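Local coordinates for protein inactive dihydropteroate synthase 2 (Mycobacterium tuberculosis, PDB 2VP8) that probably lacks dihydropteroate synthase activity despite its membership of that family, binding the pterin pyrophosphate substrate very weakly yet able to bind the inhibitor dapsone, at residues 72-77 against 289-294; 66-71 against 108-113. All coordinates share one frame; numbering follows the deposited sequence.

Interaction 1: residues 72-77 against 289-294; sequences HRAVAD and HEVAAT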
loop_
_atom_site.group_PDB
_atom_site.type_symbol
_atom_site.label_atom_id
_atom_site.label_comp_id
_atom_site.label_asym_id
_atom_site.label_seq_id
_atom_site.Cartn_x
_atom_site.Cartn_y
_atom_site.Cartn_z
ATOM N N HIS B 72 -2.006 19.734 18.448
ATOM C CA HIS B 72 -2.449 20.699 17.451
ATOM C C HIS B 72 -2.138 20.229 16.038
ATOM O O HIS B 72 -2.946 20.422 15.131
ATOM C CB HIS B 72 -1.818 22.070 17.674
ATOM C CG HIS B 72 -2.268 22.754 18.923
ATOM N ND1 HIS B 72 -1.414 23.499 19.707
ATOM C CD2 HIS B 72 -3.479 22.811 19.525
ATOM C CE1 HIS B 72 -2.080 23.983 20.738
ATOM N NE2 HIS B 72 -3.336 23.582 20.650
ATOM N N ARG B 73 -0.969 19.614 15.863
ATOM C CA ARG B 73 -0.527 19.147 14.559
ATOM C C ARG B 73 -1.376 17.960 14.098
ATOM O O ARG B 73 -1.853 17.933 12.961
ATOM C CB ARG B 73 0.956 18.773 14.608
ATOM C CG ARG B 73 1.757 19.232 13.397
ATOM C CD ARG B 73 3.201 18.693 13.386
ATOM N NE ARG B 73 3.980 19.083 14.570
ATOM C CZ ARG B 73 4.333 18.251 15.558
ATOM N NH1 ARG B 73 3.979 16.961 15.516
ATOM N NH2 ARG B 73 5.042 18.705 16.593
ATOM N N ALA B 74 -1.582 16.993 14.988
ATOM C CA ALA B 74 -2.373 15.808 14.660
ATOM C C ALA B 74 -3.805 16.160 14.261
ATOM O O ALA B 74 -4.338 15.620 13.277
ATOM C CB ALA B 74 -2.366 14.822 15.817
ATOM N N VAL B 75 -4.427 17.061 15.015
ATOM C CA VAL B 75 -5.762 17.535 14.674
ATOM C C VAL B 75 -5.752 18.202 13.301
ATOM O O VAL B 75 -6.594 17.899 12.453
ATOM C CB VAL B 75 -6.305 18.518 15.730
ATOM C CG1 VAL B 75 -7.688 19.001 15.353
ATOM C CG2 VAL B 75 -6.342 17.860 17.094
ATOM N N ALA B 76 -4.789 19.104 13.099
ATOM C CA ALA B 76 -4.627 19.855 11.854
ATOM C C ALA B 76 -4.467 18.934 10.644
ATOM O O ALA B 76 -4.868 19.282 9.536
ATOM C CB ALA B 76 -3.433 20.776 11.963
ATOM N N ASP B 77 -3.870 17.768 10.867
ATOM C CA ASP B 77 -3.582 16.834 9.799
ATOM C C ASP B 77 -4.654 15.759 9.716
ATOM O O ASP B 77 -4.529 14.808 8.938
ATOM C CB ASP B 77 -2.202 16.208 10.007
ATOM C CG ASP B 77 -1.069 17.177 9.725
ATOM O OD1 ASP B 77 -1.339 18.339 9.358
ATOM O OD2 ASP B 77 0.099 16.781 9.874
ATOM N N HIS B 289 2.281 7.698 14.654
ATOM C CA HIS B 289 2.929 8.919 15.120
ATOM C C HIS B 289 2.759 10.013 14.064
ATOM O O HIS B 289 2.345 11.129 14.382
ATOM C CB HIS B 289 4.412 8.680 15.363
ATOM C CG HIS B 289 4.698 7.733 16.482
ATOM N ND1 HIS B 289 4.800 6.373 16.294
ATOM C CD2 HIS B 289 4.919 7.951 17.798
ATOM C CE1 HIS B 289 5.067 5.791 17.449
ATOM N NE2 HIS B 289 5.147 6.727 18.378
ATOM N N GLU B 290 3.086 9.681 12.814
ATOM C CA GLU B 290 2.978 10.613 11.698
ATOM C C GLU B 290 1.595 10.507 11.098
ATOM O O GLU B 290 1.266 9.518 10.413
ATOM C CB GLU B 290 4.031 10.318 10.621
ATOM C CG GLU B 290 4.752 11.568 10.071
ATOM C CD GLU B 290 3.872 12.472 9.187
ATOM O OE1 GLU B 290 3.632 13.646 9.569
ATOM O OE2 GLU B 290 3.430 12.017 8.112
ATOM N N VAL B 291 0.794 11.538 11.346
ATOM C CA VAL B 291 -0.602 11.572 10.917
ATOM C C VAL B 291 -0.760 11.817 9.416
ATOM O O VAL B 291 -1.493 11.097 8.756
ATOM C CB VAL B 291 -1.396 12.631 11.715
ATOM C CG1 VAL B 291 -2.854 12.644 11.289
ATOM C CG2 VAL B 291 -1.279 12.362 13.199
ATOM N N ALA B 292 -0.065 12.827 8.889
ATOM C CA ALA B 292 -0.210 13.238 7.490
ATOM C C ALA B 292 0.105 12.145 6.440
ATOM O O ALA B 292 -0.662 11.960 5.492
ATOM C CB ALA B 292 0.588 14.505 7.224
ATOM N N ALA B 293 1.221 11.429 6.601
ATOM C CA ALA B 293 1.611 10.397 5.635
ATOM C C ALA B 293 0.541 9.327 5.581
ATOM O O ALA B 293 0.170 8.845 4.508
ATOM C CB ALA B 293 2.959 9.786 5.984
ATOM N N THR B 294 0.031 8.975 6.755
ATOM C CA THR B 294 -1.018 7.974 6.858
ATOM C C THR B 294 -2.306 8.508 6.252
ATOM O O THR B 294 -2.969 7.803 5.482
ATOM C CB THR B 294 -1.223 7.539 8.309
ATOM O OG1 THR B 294 0.019 7.031 8.814
ATOM C CG2 THR B 294 -2.284 6.457 8.403
HETATM O O HOH W 1 1.339 14.779 10.529
#
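V291 brings the apolar part of the contact to the end of helix 65-76, dividing its two methyl groups between partners. CG2 packs against A74 CB at 3.8 Å. CG1, anti to the V291 backbone N (chi1 -179°), lies 3.8 Å from D77 CB and also touches D77 O. That carbonyl oxygen, for which the methyl is merely a van der Waals neighbour, accepts a hydrogen bond from R295 NH1, just beyond the segment 289-294. Alongside, the D77 carboxylate comes up to the next residue of the segment, its OD2 3.5 Å from A292 CB.

No direct hydrogen bond joins 72-77 to 289-294. The polar chemistry gathers at the start of helix 291-306, where E290 is the N-cap: its OE2 accepts from A293 N at 2.7 Å, the donor meeting the syn side 28° out of the carboxylate plane. A water donates to E290 OE1 and accepts from A292 N; it lies beside D77 OD2 too, but so close that this link is doubtful. The D77 and E290 carboxylates may raise each other's pKa slightly, while the helix start would probably stabilise negative charge on E290.

A74 and V291 both also rest on strand 43-49, so the two helices meet over the seam where the first and last strands of the TIM barrel lie side by side.

Interaction 2: residues 66-71 against 108-113; sequences AARDAV and IEWLRG
R68 lays the aliphatic part of its chain over one face of the W110 indole, the central feature of this contact between helices 65-76 and 98-114. Its CG makes a CH-pi contact 3.6 Å from the centroid of the six-membered ring, only 14° from the ring normal. The next carbon, CD, stays over the same face but is displaced toward the rim, 3.4 Å from W110 CZ2.

The conformations explain this overlap. W110 holds CG anti to its backbone N (chi1 171°), directing the indole toward helix 65-76. In R68, the first torsion sets CG beside the backbone N and anti to the carbonyl carbon, and together with an extended chi2 it puts CG and CD over the ring. A bend at chi3 then turns the chain beyond CD, where the guanidinium lies past the methylenes that cover the indole. The two side chains cross at about a right angle.

V71, one turn along the helix, meets the indole differently: its CB comes to the ring edge, 4.1 Å from W110 CZ3. Its two methyls engage L111 pairwise, CG1 with CD1 at 3.7 Å and CG2 with CD2 at 4.0 Å. On the sheet side, V71 and L111 both touch I82 of strand 81-85, and F107 also packs on V71.

The axes of segments 66-71 and 108-113 approach to 11.4 Å, with about 40° between their directions, a separation spanned by these side chains. With no hydrogen bond between the segments, cohesion across them probably rests on dispersion and apolar packing, R68 contributing through its methylenes.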
loop_
_atom_site.group_PDB
_atom_site.type_symbol
_atom_site.label_atom_id
_atom_site.label_comp_id
_atom_site.label_asym_id
_atom_site.label_seq_id
_atom_site.Cartn_x
_atom_site.Cartn_y
_atom_site.Cartn_z
ATOM N N ALA B 66 5.499 21.193 23.575
ATOM C CA ALA B 66 5.710 20.159 22.563
ATOM C C ALA B 66 4.529 19.188 22.488
ATOM O O ALA B 66 4.081 18.831 21.395
ATOM C CB ALA B 66 7.009 19.406 22.835
ATOM N N ALA B 67 4.019 18.778 23.646
ATOM C CA ALA B 67 2.853 17.895 23.696
ATOM C C ALA B 67 1.604 18.592 23.167
ATOM O O ALA B 67 0.828 17.997 22.406
ATOM C CB ALA B 67 2.626 17.380 25.109
ATOM N N ARG B 68 1.409 19.845 23.585
ATOM C CA ARG B 68 0.321 20.678 23.087
ATOM C C ARG B 68 0.405 20.794 21.573
ATOM O O ARG B 68 -0.587 20.592 20.869
ATOM C CB ARG B 68 0.372 22.069 23.713
ATOM C CG ARG B 68 -0.303 22.181 25.057
ATOM C CD ARG B 68 -0.715 23.605 25.332
ATOM N NE ARG B 68 0.190 24.266 26.261
ATOM C CZ ARG B 68 1.193 25.056 25.908
ATOM N NH1 ARG B 68 1.441 25.302 24.628
ATOM N NH2 ARG B 68 1.946 25.603 26.848
ATOM N N ASP B 69 1.604 21.098 21.080
ATOM C CA ASP B 69 1.846 21.245 19.662
ATOM C C ASP B 69 1.590 19.941 18.930
ATOM O O ASP B 69 0.985 19.946 17.860
ATOM C CB ASP B 69 3.274 21.720 19.413
ATOM C CG ASP B 69 3.484 23.176 19.782
ATOM O OD1 ASP B 69 2.488 23.903 20.012
ATOM O OD2 ASP B 69 4.659 23.604 19.832
ATOM N N ALA B 70 2.045 18.832 19.518
ATOM C CA ALA B 70 1.824 17.492 18.960
ATOM C C ALA B 70 0.349 17.266 18.691
ATOM O O ALA B 70 -0.027 16.789 17.617
ATOM C CB ALA B 70 2.359 16.423 19.891
ATOM N N VAL B 71 -0.484 17.637 19.662
ATOM C CA VAL B 71 -1.930 17.539 19.500
ATOM C C VAL B 71 -2.390 18.463 18.380
ATOM O O VAL B 71 -3.063 18.016 17.451
ATOM C CB VAL B 71 -2.691 17.834 20.812
ATOM C CG1 VAL B 71 -4.202 17.905 20.565
ATOM C CG2 VAL B 71 -2.374 16.781 21.843
ATOM N N ILE B 108 -5.318 15.648 29.433
ATOM C CA ILE B 108 -6.641 15.316 28.896
ATOM C C ILE B 108 -7.600 16.481 29.134
ATOM O O ILE B 108 -8.326 16.885 28.226
ATOM C CB ILE B 108 -7.209 14.017 29.497
ATOM C CG1 ILE B 108 -6.434 12.802 28.972
ATOM C CG2 ILE B 108 -8.689 13.864 29.155
ATOM C CD1 ILE B 108 -6.357 11.643 29.954
ATOM N N GLU B 109 -7.575 17.029 30.351
ATOM C CA GLU B 109 -8.370 18.209 30.690
ATOM C C GLU B 109 -8.132 19.339 29.705
ATOM O O GLU B 109 -9.090 19.926 29.204
ATOM C CB GLU B 109 -8.086 18.687 32.112
ATOM C CG GLU B 109 -8.884 17.955 33.180
ATOM C CD GLU B 109 -8.699 18.541 34.569
ATOM O OE1 GLU B 109 -7.858 19.453 34.755
ATOM O OE2 GLU B 109 -9.404 18.083 35.486
ATOM N N TRP B 110 -6.859 19.630 29.427
ATOM C CA TRP B 110 -6.493 20.667 28.470
ATOM C C TRP B 110 -6.976 20.314 27.069
ATOM O O TRP B 110 -7.511 21.173 26.359
ATOM C CB TRP B 110 -4.980 20.924 28.436
ATOM C CG TRP B 110 -4.623 21.834 27.293
ATOM C CD1 TRP B 110 -4.686 23.201 27.284
ATOM C CD2 TRP B 110 -4.205 21.444 25.975
ATOM N NE1 TRP B 110 -4.313 23.683 26.056
ATOM C CE2 TRP B 110 -4.014 22.629 25.231
ATOM C CE3 TRP B 110 -3.963 20.209 25.356
ATOM C CZ2 TRP B 110 -3.601 22.618 23.890
ATOM C CZ3 TRP B 110 -3.543 20.197 24.023
ATOM C CH2 TRP B 110 -3.368 21.397 23.308
ATOM N N LEU B 111 -6.777 19.055 26.682
ATOM C CA LEU B 111 -7.091 18.598 25.335
ATOM C C LEU B 111 -8.579 18.755 25.075
ATOM O O LEU B 111 -8.978 19.291 24.041
ATOM C CB LEU B 111 -6.608 17.148 25.149
ATOM C CG LEU B 111 -6.794 16.236 23.919
ATOM C CD1 LEU B 111 -7.127 16.941 22.614
ATOM C CD2 LEU B 111 -5.560 15.382 23.747
ATOM N N ARG B 112 -9.390 18.315 26.035
ATOM C CA ARG B 112 -10.844 18.424 25.953
ATOM C C ARG B 112 -11.267 19.892 25.869
ATOM O O ARG B 112 -12.226 20.227 25.165
ATOM C CB ARG B 112 -11.487 17.755 27.167
ATOM C CG ARG B 112 -13.014 17.739 27.175
ATOM C CD ARG B 112 -13.560 16.434 26.657
ATOM N NE ARG B 112 -13.495 16.406 25.211
ATOM C CZ ARG B 112 -13.433 15.310 24.462
ATOM N NH1 ARG B 112 -13.424 14.095 25.002
ATOM N NH2 ARG B 112 -13.363 15.447 23.145
ATOM N N GLY B 113 -10.540 20.755 26.581
ATOM C CA GLY B 113 -10.803 22.190 26.584
ATOM C C GLY B 113 -10.578 22.805 25.219
ATOM O O GLY B 113 -11.402 23.595 24.750
#

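How the interactions relate
Helix 65-76 takes part in both contacts, its earlier turns in interaction 2 and its C-terminal end in interaction 1, with the contact centres 14 Å apart on one side of the chain's centre. Along the sequence the segments alternate: 66-71, 72-77, 108-113, 289-294. Interaction 1 brings this helix, the first after strand 43-49, against the last one, 291-306, where the barrel closes; its side chains rest on 43-49, whose neighbour 285-288 leads into 291-306. Interaction 2 packs the same helix on the next, 98-114, over strand 81-85. The contacts also touch directly, the rings of H72 and W110 meeting with their planes at about 70°.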